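Local atomic coordinates of glycosyl hydrolase family 88 (Pedobacter heparinus, PDB entry 3WIW), a protein that hydrolyses unsaturated glucuronyl saccharides derived from heparin, as a bacterial family 88 glycoside hydrolase built on an alpha6/alpha6-barrel. Residues D318-V323 with A389-I394; P79-Y84 with Y380-L385. All coordinates share one frame; numbering follows the deposited sequence.

How the interactions relate
Both contacts involve helix 375-392, the last long helix of the chain, which interaction 2 meets near its middle and interaction 1 at its C-terminal end; their centres lie about 16 Å apart. Along the chain the order is 79-84, 318-323, 380-385, 389-394, so the segments of the two pairings alternate. Interaction 2, about 10 Å from the centre of the chain, brings this last helix against helix 77-89, from the early part of the chain. Interaction 1, about 18 Å from that centre, sets its end beside the end of helix 306-322. Together they tie the chain's closing helix to an early and a late helix of the same alpha6/alpha6-barrel, one contact buried and the other at the surface.

Interaction 1. Residues D318-V323 with A389-I394; sequences DLSTQV and AEIKKI
Thr-321 and Ile-391 mark the closest backbone approach, CA to CA 8.4 Å, where the last turns of helices 306-322 and 375-392 face each other. The touch is slight, 82 Å² in all, and Ile-391 supplies the whole of one side. Its CG1 stands opposite the carbonyl carbon, beside the backbone N (chi1 -70°), and the branch continues extended, which carries CD1 across to the other helix. There CD1 packs on the methyl of Thr-321, 3.8 Å from CG2, and lies 3.9 Å from OG of Ser-320; CG1 also meets the Thr-321 methyl at 4.0 Å.

Both hydroxyls on the first helix turn back to their own backbone. OG1 of Thr-321 lies between the backbone N and the carbonyl carbon (chi1 69°) and gives a 2.9 Å hydrogen bond to O of Asp-318, tilted modestly from the carbonyl plane; Thr-321 N bonds to the same oxygen. With OG1 held there, CG2 is the branch presented to Ile-391. Ser-320 OG likewise bonds to Leu-317 O. Phe-330 of helix 327-340 touches both Ser-320 and Ile-391.

Beyond Ile-391 the helix closes in a Schellman motif: Lys-393 takes positive phi, Ile-394 N bonds to Ala-389 O at 2.9 Å, and Lys-393 N reaches Glu-390 O weakly. The arrangement is a surface contact between helix ends in an alpha6/alpha6-barrel, away from the predicted catalytic and substrate-binding residues.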
ATOM      1  N   ASP A 318      -3.162  -8.902   9.347  1.00 11.51           N
ATOM      2  CA  ASP A 318      -3.088  -8.134  10.587  1.00 12.61           C
ATOM      3  C   ASP A 318      -4.446  -8.094  11.294  1.00 12.72           C
ATOM      4  O   ASP A 318      -4.506  -8.203  12.511  1.00 14.27           O
ATOM      5  CB  ASP A 318      -2.551  -6.726  10.362  1.00 13.33           C
ATOM      6  CG  ASP A 318      -1.052  -6.630  10.608  1.00 15.49           C
ATOM      7  OD1 ASP A 318      -0.339  -7.670  10.568  1.00 17.08           O
ATOM      8  OD2 ASP A 318      -0.585  -5.503  10.815  1.00 16.45           O
ATOM      9  N   LEU A 319      -5.540  -7.957  10.546  1.00 12.05           N
ATOM     10  CA  LEU A 319      -6.853  -7.904  11.178  1.00 12.19           C
ATOM     11  C   LEU A 319      -7.118  -9.198  11.939  1.00 12.05           C
ATOM     12  O   LEU A 319      -7.678  -9.175  13.048  1.00 13.58           O
ATOM     13  CB  LEU A 319      -7.933  -7.667  10.128  1.00 11.93           C
ATOM     14  CG  LEU A 319      -9.339  -7.401  10.660  1.00 12.84           C
ATOM     15  CD1 LEU A 319      -9.386  -6.160  11.538  1.00 15.00           C
ATOM     16  CD2 LEU A 319     -10.343  -7.288   9.507  1.00 13.72           C
ATOM     17  N   SER A 320      -6.705 -10.326  11.345  1.00 12.25           N
ATOM     18  CA  SER A 320      -6.929 -11.632  11.964  1.00 13.50           C
ATOM     19  C   SER A 320      -6.287 -11.748  13.361  1.00 15.31           C
ATOM     20  O   SER A 320      -6.775 -12.509  14.219  1.00 16.98           O
ATOM     21  CB  SER A 320      -6.457 -12.769  11.048  1.00 13.60           C
ATOM     22  OG  SER A 320      -5.060 -12.981  11.117  1.00 13.30           O
ATOM     23  N   THR A 321      -5.216 -10.987  13.610  1.00 15.10           N
ATOM     24  CA  THR A 321      -4.521 -11.060  14.899  1.00 17.57           C
ATOM     25  C   THR A 321      -5.066 -10.068  15.914  1.00 18.47           C
ATOM     26  O   THR A 321      -4.728 -10.138  17.103  1.00 21.22           O
ATOM     27  CB  THR A 321      -3.003 -10.822  14.745  1.00 19.45           C
ATOM     28  OG1 THR A 321      -2.762  -9.450  14.390  1.00 20.99           O
ATOM     29  CG2 THR A 321      -2.427 -11.755  13.682  1.00 20.25           C
ATOM     30  N   GLN A 322      -5.884  -9.124  15.449  0.56 16.92           N
ATOM     31  CA  GLN A 322      -6.384  -8.033  16.293  0.56 17.75           C
ATOM     32  C   GLN A 322      -7.772  -8.310  16.851  0.56 20.23           C
ATOM     33  O   GLN A 322      -8.115  -7.851  17.941  0.56 21.24           O
ATOM     34  CB  GLN A 322      -6.436  -6.728  15.499  0.56 17.51           C
ATOM     35  CG  GLN A 322      -5.111  -6.235  14.998  0.56 17.34           C
ATOM     36  CD  GLN A 322      -5.281  -5.182  13.928  0.56 17.21           C
ATOM     37  OE1 GLN A 322      -6.348  -5.048  13.322  0.56 17.95           O
ATOM     38  NE2 GLN A 322      -4.237  -4.438  13.681  0.56 16.12           N
ATOM     39  N   VAL A 323      -8.572  -9.059  16.102  1.00 22.22           N
ATOM     40  CA  VAL A 323      -9.983  -9.256  16.447  1.00 24.45           C
ATOM     41  C   VAL A 323     -10.208 -10.482  17.312  1.00 29.02           C
ATOM     42  O   VAL A 323      -9.314 -11.306  17.475  1.00 29.50           O
ATOM     43  CB  VAL A 323     -10.878  -9.415  15.188  1.00 23.02           C
ATOM     44  CG1 VAL A 323     -10.791  -8.191  14.286  1.00 22.93           C
ATOM     45  CG2 VAL A 323     -10.501 -10.675  14.434  1.00 22.16           C
ATOM     46  N   ALA A 389       3.824 -15.833   7.281  1.00 13.58           N
ATOM     47  CA  ALA A 389       4.853 -16.686   7.850  1.00 13.87           C
ATOM     48  C   ALA A 389       5.032 -16.472   9.356  1.00 15.08           C
ATOM     49  O   ALA A 389       5.330 -17.421  10.084  1.00 16.59           O
ATOM     50  CB  ALA A 389       6.175 -16.493   7.111  1.00 15.05           C
ATOM     51  N   GLU A 390       4.845 -15.242   9.826  0.69 15.33           N
ATOM     52  CA  GLU A 390       4.966 -14.954  11.250  0.69 17.31           C
ATOM     53  C   GLU A 390       3.846 -15.619  12.037  0.69 17.21           C
ATOM     54  O   GLU A 390       4.079 -16.193  13.099  0.69 17.91           O
ATOM     55  CB  GLU A 390       4.962 -13.441  11.476  0.69 20.64           C
ATOM     56  CG  GLU A 390       4.834 -13.008  12.943  0.69 24.94           C
ATOM     57  CD  GLU A 390       5.937 -13.538  13.838  0.69 30.40           C
ATOM     58  OE1 GLU A 390       7.037 -13.862  13.326  0.69 32.75           O
ATOM     59  OE2 GLU A 390       5.699 -13.635  15.062  0.69 32.19           O
ATOM     60  N   ILE A 391       2.629 -15.558  11.500  1.00 15.83           N
ATOM     61  CA  ILE A 391       1.487 -16.182  12.151  1.00 16.90           C
ATOM     62  C   ILE A 391       1.680 -17.692  12.229  1.00 18.09           C
ATOM     63  O   ILE A 391       1.485 -18.295  13.276  1.00 19.17           O
ATOM     64  CB  ILE A 391       0.168 -15.841  11.421  1.00 17.38           C
ATOM     65  CG1 ILE A 391      -0.187 -14.364  11.639  1.00 16.20           C
ATOM     66  CG2 ILE A 391      -0.984 -16.741  11.916  1.00 18.14           C
ATOM     67  CD1 ILE A 391      -1.247 -13.852  10.681  1.00 16.37           C
ATOM     68  N   LYS A 392       2.090 -18.286  11.115  0.75 18.46           N
ATOM     69  CA  LYS A 392       2.258 -19.735  11.022  0.75 19.40           C
ATOM     70  C   LYS A 392       3.583 -20.235  11.603  0.75 20.00           C
ATOM     71  O   LYS A 392       3.783 -21.447  11.754  0.75 21.07           O
ATOM     72  CB  LYS A 392       2.142 -20.164   9.556  0.75 20.97           C
ATOM     73  CG  LYS A 392       0.757 -19.957   8.958  0.75 22.89           C
ATOM     74  CD  LYS A 392      -0.170 -21.115   9.284  0.75 25.16           C
ATOM     75  CE  LYS A 392       0.159 -22.328   8.425  0.75 26.79           C
ATOM     76  NZ  LYS A 392      -0.835 -23.431   8.597  0.75 28.40           N
ATOM     77  N   LYS A 393       4.480 -19.307  11.923  1.00 20.01           N
ATOM     78  CA  LYS A 393       5.822 -19.643  12.451  1.00 21.32           C
ATOM     79  C   LYS A 393       6.645 -20.454  11.462  1.00 22.47           C
ATOM     80  O   LYS A 393       7.309 -21.428  11.814  1.00 23.37           O
ATOM     81  CB  LYS A 393       5.751 -20.337  13.811  1.00 22.35           C
ATOM     82  CG  LYS A 393       5.002 -19.508  14.821  1.00 22.97           C
ATOM     83  CD  LYS A 393       5.171 -20.041  16.201  1.00 23.58           C
ATOM     84  CE  LYS A 393       4.199 -19.369  17.143  1.00 23.94           C
ATOM     85  NZ  LYS A 393       4.556 -19.783  18.496  1.00 23.28           N
ATOM     86  N   ILE A 394       6.590 -20.037  10.208  1.00 23.31           N
ATOM     87  CA  ILE A 394       7.315 -20.700   9.133  1.00 24.90           C
ATOM     88  C   ILE A 394       8.632 -19.979   8.862  1.00 26.93           C
ATOM     89  O   ILE A 394       8.651 -18.771   8.585  1.00 27.19           O
ATOM     90  CB  ILE A 394       6.486 -20.769   7.828  1.00 25.22           C
ATOM     91  CG1 ILE A 394       5.218 -21.604   8.040  1.00 26.26           C
ATOM     92  CG2 ILE A 394       7.325 -21.377   6.717  1.00 24.86           C
ATOM     93  CD1 ILE A 394       4.166 -21.426   6.962  1.00 26.91           C
TER

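Interaction 2. Residues P79-Y84 with Y380-L385; sequences PGTLWY and YYLEAL
Tyr-84 and Glu-383 run side by side, pointing the same way, and meet at their polar ends. Tyr-84 OH donates a short 2.5 Å hydrogen bond to OE1 of Glu-383, which accepts with its anti lone pair, directed away from OE2; ring and carboxylate planes stand 68° apart. With CG anti to the backbone N (chi1 -171°), the extended Glu-383 chain brings OE1 to the hydroxyl; CB lies 3.4 Å from CE2 of Tyr-84, oblique to the ring. The other oxygen, OE2, bonds to Tyr-253 and Ser-314, so three hydroxyl groups engage this buried carboxylate, an environment that would probably favour its charged form.

In the alpha6/alpha6-barrel, segments 79-84 and 380-385 of helices 77-89 and 375-392 run nearly parallel, their axes 21° apart in direction and 9.2 Å at closest approach. Glu-383 is about 8 Å, side chain to side chain, from Trp-250, a predicted substrate-binding residue.

A phenylalanine in place of Tyr-84 would probably leave OE1 without this donor and the carboxylate freer to turn.

Beside this polar pair the packing is aliphatic. CB of Tyr-84 rests 4.0 Å from CB of Leu-382, whose CD1 meets CG2 of Thr-81 at 3.6 Å, the two side chains crossing at about a right angle. OG1 of Thr-81 bonds to Phe-77 O, which leaves CG2 directed at Leu-382. Leu-43 of helix 30-49 touches both Thr-81 and Leu-382.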
ATOM      1  N   PRO A  79      12.790  -0.176  -3.011  1.00 10.31           N
ATOM      2  CA  PRO A  79      13.686  -0.405  -1.865  1.00 11.95           C
ATOM      3  C   PRO A  79      12.956  -1.065  -0.684  1.00 10.50           C
ATOM      4  O   PRO A  79      13.530  -1.917  -0.014  1.00 11.00           O
ATOM      5  CB  PRO A  79      14.217   0.988  -1.514  1.00 13.09           C
ATOM      6  CG  PRO A  79      13.418   1.962  -2.321  1.00 13.23           C
ATOM      7  CD  PRO A  79      12.822   1.213  -3.492  1.00 10.45           C
ATOM      8  N   GLY A  80      11.694  -0.721  -0.452  1.00 10.35           N
ATOM      9  CA  GLY A  80      10.926  -1.387   0.583  1.00 11.35           C
ATOM     10  C   GLY A  80      10.807  -2.879   0.354  1.00 10.37           C
ATOM     11  O   GLY A  80      10.924  -3.681   1.289  1.00 11.03           O
ATOM     12  N   THR A  81      10.578  -3.264  -0.894  1.00 10.59           N
ATOM     13  CA  THR A  81      10.454  -4.677  -1.264  1.00  9.78           C
ATOM     14  C   THR A  81      11.771  -5.412  -1.024  1.00 10.20           C
ATOM     15  O   THR A  81      11.781  -6.567  -0.559  1.00 10.68           O
ATOM     16  CB  THR A  81       9.969  -4.818  -2.715  1.00 10.07           C
ATOM     17  OG1 THR A  81       8.788  -4.021  -2.856  1.00 10.03           O
ATOM     18  CG2 THR A  81       9.635  -6.269  -3.045  1.00 10.83           C
ATOM     19  N   LEU A  82      12.887  -4.733  -1.297  1.00 10.26           N
ATOM     20  CA  LEU A  82      14.197  -5.291  -0.988  1.00 10.84           C
ATOM     21  C   LEU A  82      14.362  -5.531   0.520  1.00 10.63           C
ATOM     22  O   LEU A  82      14.857  -6.586   0.932  1.00 12.13           O
ATOM     23  CB  LEU A  82      15.315  -4.380  -1.520  1.00 12.02           C
ATOM     24  CG  LEU A  82      15.515  -4.336  -3.045  1.00 12.70           C
ATOM     25  CD1 LEU A  82      16.483  -3.219  -3.407  1.00 13.71           C
ATOM     26  CD2 LEU A  82      16.007  -5.695  -3.571  1.00 13.87           C
ATOM     27  N   TRP A  83      13.930  -4.576   1.354  1.00 11.03           N
ATOM     28  CA  TRP A  83      13.973  -4.796   2.803  1.00 11.68           C
ATOM     29  C   TRP A  83      13.149  -6.015   3.191  1.00 11.60           C
ATOM     30  O   TRP A  83      13.594  -6.865   3.971  1.00 11.65           O
ATOM     31  CB  TRP A  83      13.498  -3.565   3.594  1.00 11.44           C
ATOM     32  CG  TRP A  83      14.483  -2.433   3.544  1.00 10.67           C
ATOM     33  CD1 TRP A  83      14.313  -1.228   2.921  1.00 11.59           C
ATOM     34  CD2 TRP A  83      15.818  -2.430   4.078  1.00 11.57           C
ATOM     35  NE1 TRP A  83      15.445  -0.458   3.076  1.00 12.05           N
ATOM     36  CE2 TRP A  83      16.390  -1.180   3.764  1.00 12.53           C
ATOM     37  CE3 TRP A  83      16.580  -3.366   4.790  1.00 12.93           C
ATOM     38  CZ2 TRP A  83      17.695  -0.834   4.142  1.00 13.23           C
ATOM     39  CZ3 TRP A  83      17.872  -3.033   5.151  1.00 13.38           C
ATOM     40  CH2 TRP A  83      18.411  -1.763   4.846  1.00 14.09           C
ATOM     41  N   TYR A  84      11.941  -6.119   2.648  1.00 11.59           N
ATOM     42  CA  TYR A  84      11.118  -7.289   2.935  1.00 11.09           C
ATOM     43  C   TYR A  84      11.743  -8.612   2.445  1.00 11.39           C
ATOM     44  O   TYR A  84      11.695  -9.624   3.145  1.00 12.01           O
ATOM     45  CB  TYR A  84       9.723  -7.112   2.354  1.00 11.40           C
ATOM     46  CG  TYR A  84       8.810  -6.144   3.091  1.00 11.40           C
ATOM     47  CD1 TYR A  84       9.063  -5.737   4.418  1.00 14.07           C
ATOM     48  CD2 TYR A  84       7.691  -5.627   2.451  1.00 11.63           C
ATOM     49  CE1 TYR A  84       8.196  -4.865   5.071  1.00 13.76           C
ATOM     50  CE2 TYR A  84       6.835  -4.751   3.091  1.00 11.36           C
ATOM     51  CZ  TYR A  84       7.070  -4.387   4.401  1.00 12.65           C
ATOM     52  OH  TYR A  84       6.195  -3.529   5.037  1.00 14.23           O
ATOM     53  N   TYR A 380       3.416  -5.040  -1.207  1.00  7.85           N
ATOM     54  CA  TYR A 380       2.374  -5.531  -0.302  1.00  9.21           C
ATOM     55  C   TYR A 380       2.246  -7.050  -0.329  1.00  8.28           C
ATOM     56  O   TYR A 380       1.893  -7.654   0.680  1.00  8.98           O
ATOM     57  CB  TYR A 380       1.021  -4.803  -0.493  1.00  8.85           C
ATOM     58  CG  TYR A 380       1.141  -3.360  -0.050  1.00  8.16           C
ATOM     59  CD1 TYR A 380       1.264  -3.019   1.308  1.00  9.04           C
ATOM     60  CD2 TYR A 380       1.226  -2.340  -0.997  1.00  7.94           C
ATOM     61  CE1 TYR A 380       1.427  -1.691   1.723  1.00  9.08           C
ATOM     62  CE2 TYR A 380       1.391  -1.010  -0.603  1.00  9.16           C
ATOM     63  CZ  TYR A 380       1.500  -0.695   0.763  1.00  8.52           C
ATOM     64  OH  TYR A 380       1.701   0.602   1.118  1.00  9.35           O
ATOM     65  N   TYR A 381       2.590  -7.676  -1.453  1.00  9.02           N
ATOM     66  CA  TYR A 381       2.635  -9.124  -1.499  1.00 10.00           C
ATOM     67  C   TYR A 381       3.706  -9.694  -0.573  1.00  8.98           C
ATOM     68  O   TYR A 381       3.429 -10.592   0.226  1.00  9.69           O
ATOM     69  CB  TYR A 381       2.871  -9.579  -2.937  1.00  9.76           C
ATOM     70  CG  TYR A 381       3.103 -11.058  -3.112  1.00 10.53           C
ATOM     71  CD1 TYR A 381       2.085 -11.981  -2.868  1.00 10.81           C
ATOM     72  CD2 TYR A 381       4.326 -11.529  -3.552  1.00 10.16           C
ATOM     73  CE1 TYR A 381       2.289 -13.368  -3.071  1.00 10.90           C
ATOM     74  CE2 TYR A 381       4.549 -12.892  -3.761  1.00 11.04           C
ATOM     75  CZ  TYR A 381       3.527 -13.802  -3.514  1.00 11.76           C
ATOM     76  OH  TYR A 381       3.760 -15.144  -3.718  1.00 12.91           O
ATOM     77  N   LEU A 382       4.927  -9.156  -0.628  1.00  9.08           N
ATOM     78  CA  LEU A 382       5.943  -9.658   0.296  1.00  9.34           C
ATOM     79  C   LEU A 382       5.591  -9.310   1.745  1.00  8.87           C
ATOM     80  O   LEU A 382       5.866 -10.107   2.659  1.00 10.38           O
ATOM     81  CB  LEU A 382       7.358  -9.187  -0.061  1.00  9.80           C
ATOM     82  CG  LEU A 382       7.905  -9.709  -1.392  1.00 10.85           C
ATOM     83  CD1 LEU A 382       9.399  -9.480  -1.431  1.00 12.05           C
ATOM     84  CD2 LEU A 382       7.591 -11.195  -1.610  1.00 12.95           C
ATOM     85  N   GLU A 383       4.968  -8.158   1.981  1.00 10.07           N
ATOM     86  CA  GLU A 383       4.538  -7.825   3.341  1.00 10.73           C
ATOM     87  C   GLU A 383       3.561  -8.880   3.842  1.00 10.21           C
ATOM     88  O   GLU A 383       3.670  -9.371   4.975  1.00 10.76           O
ATOM     89  CB  GLU A 383       3.890  -6.459   3.354  1.00 10.19           C
ATOM     90  CG  GLU A 383       3.613  -5.952   4.754  1.00 10.55           C
ATOM     91  CD  GLU A 383       2.956  -4.610   4.681  1.00 10.76           C
ATOM     92  OE1 GLU A 383       3.682  -3.604   4.740  1.00 11.99           O
ATOM     93  OE2 GLU A 383       1.714  -4.542   4.515  1.00 10.59           O
ATOM     94  N   ALA A 384       2.629  -9.279   2.971  1.00  9.94           N
ATOM     95  CA  ALA A 384       1.659 -10.310   3.328  1.00 10.46           C
ATOM     96  C   ALA A 384       2.327 -11.672   3.593  1.00  9.90           C
ATOM     97  O   ALA A 384       1.975 -12.376   4.553  1.00 10.82           O
ATOM     98  CB  ALA A 384       0.582 -10.419   2.237  1.00 10.51           C
ATOM     99  N   LEU A 385       3.302 -12.041   2.762  1.00 10.35           N
ATOM    100  CA  LEU A 385       4.042 -13.278   2.994  1.00 11.35           C
ATOM    101  C   LEU A 385       4.749 -13.248   4.354  1.00 12.01           C
ATOM    102  O   LEU A 385       4.753 -14.239   5.080  1.00 12.25           O
ATOM    103  CB  LEU A 385       5.085 -13.537   1.908  1.00 12.28           C
ATOM    104  CG  LEU A 385       4.578 -13.774   0.487  1.00 12.29           C
ATOM    105  CD1 LEU A 385       5.682 -14.326  -0.388  1.00 12.86           C
ATOM    106  CD2 LEU A 385       3.391 -14.719   0.451  1.00 13.52           C
TER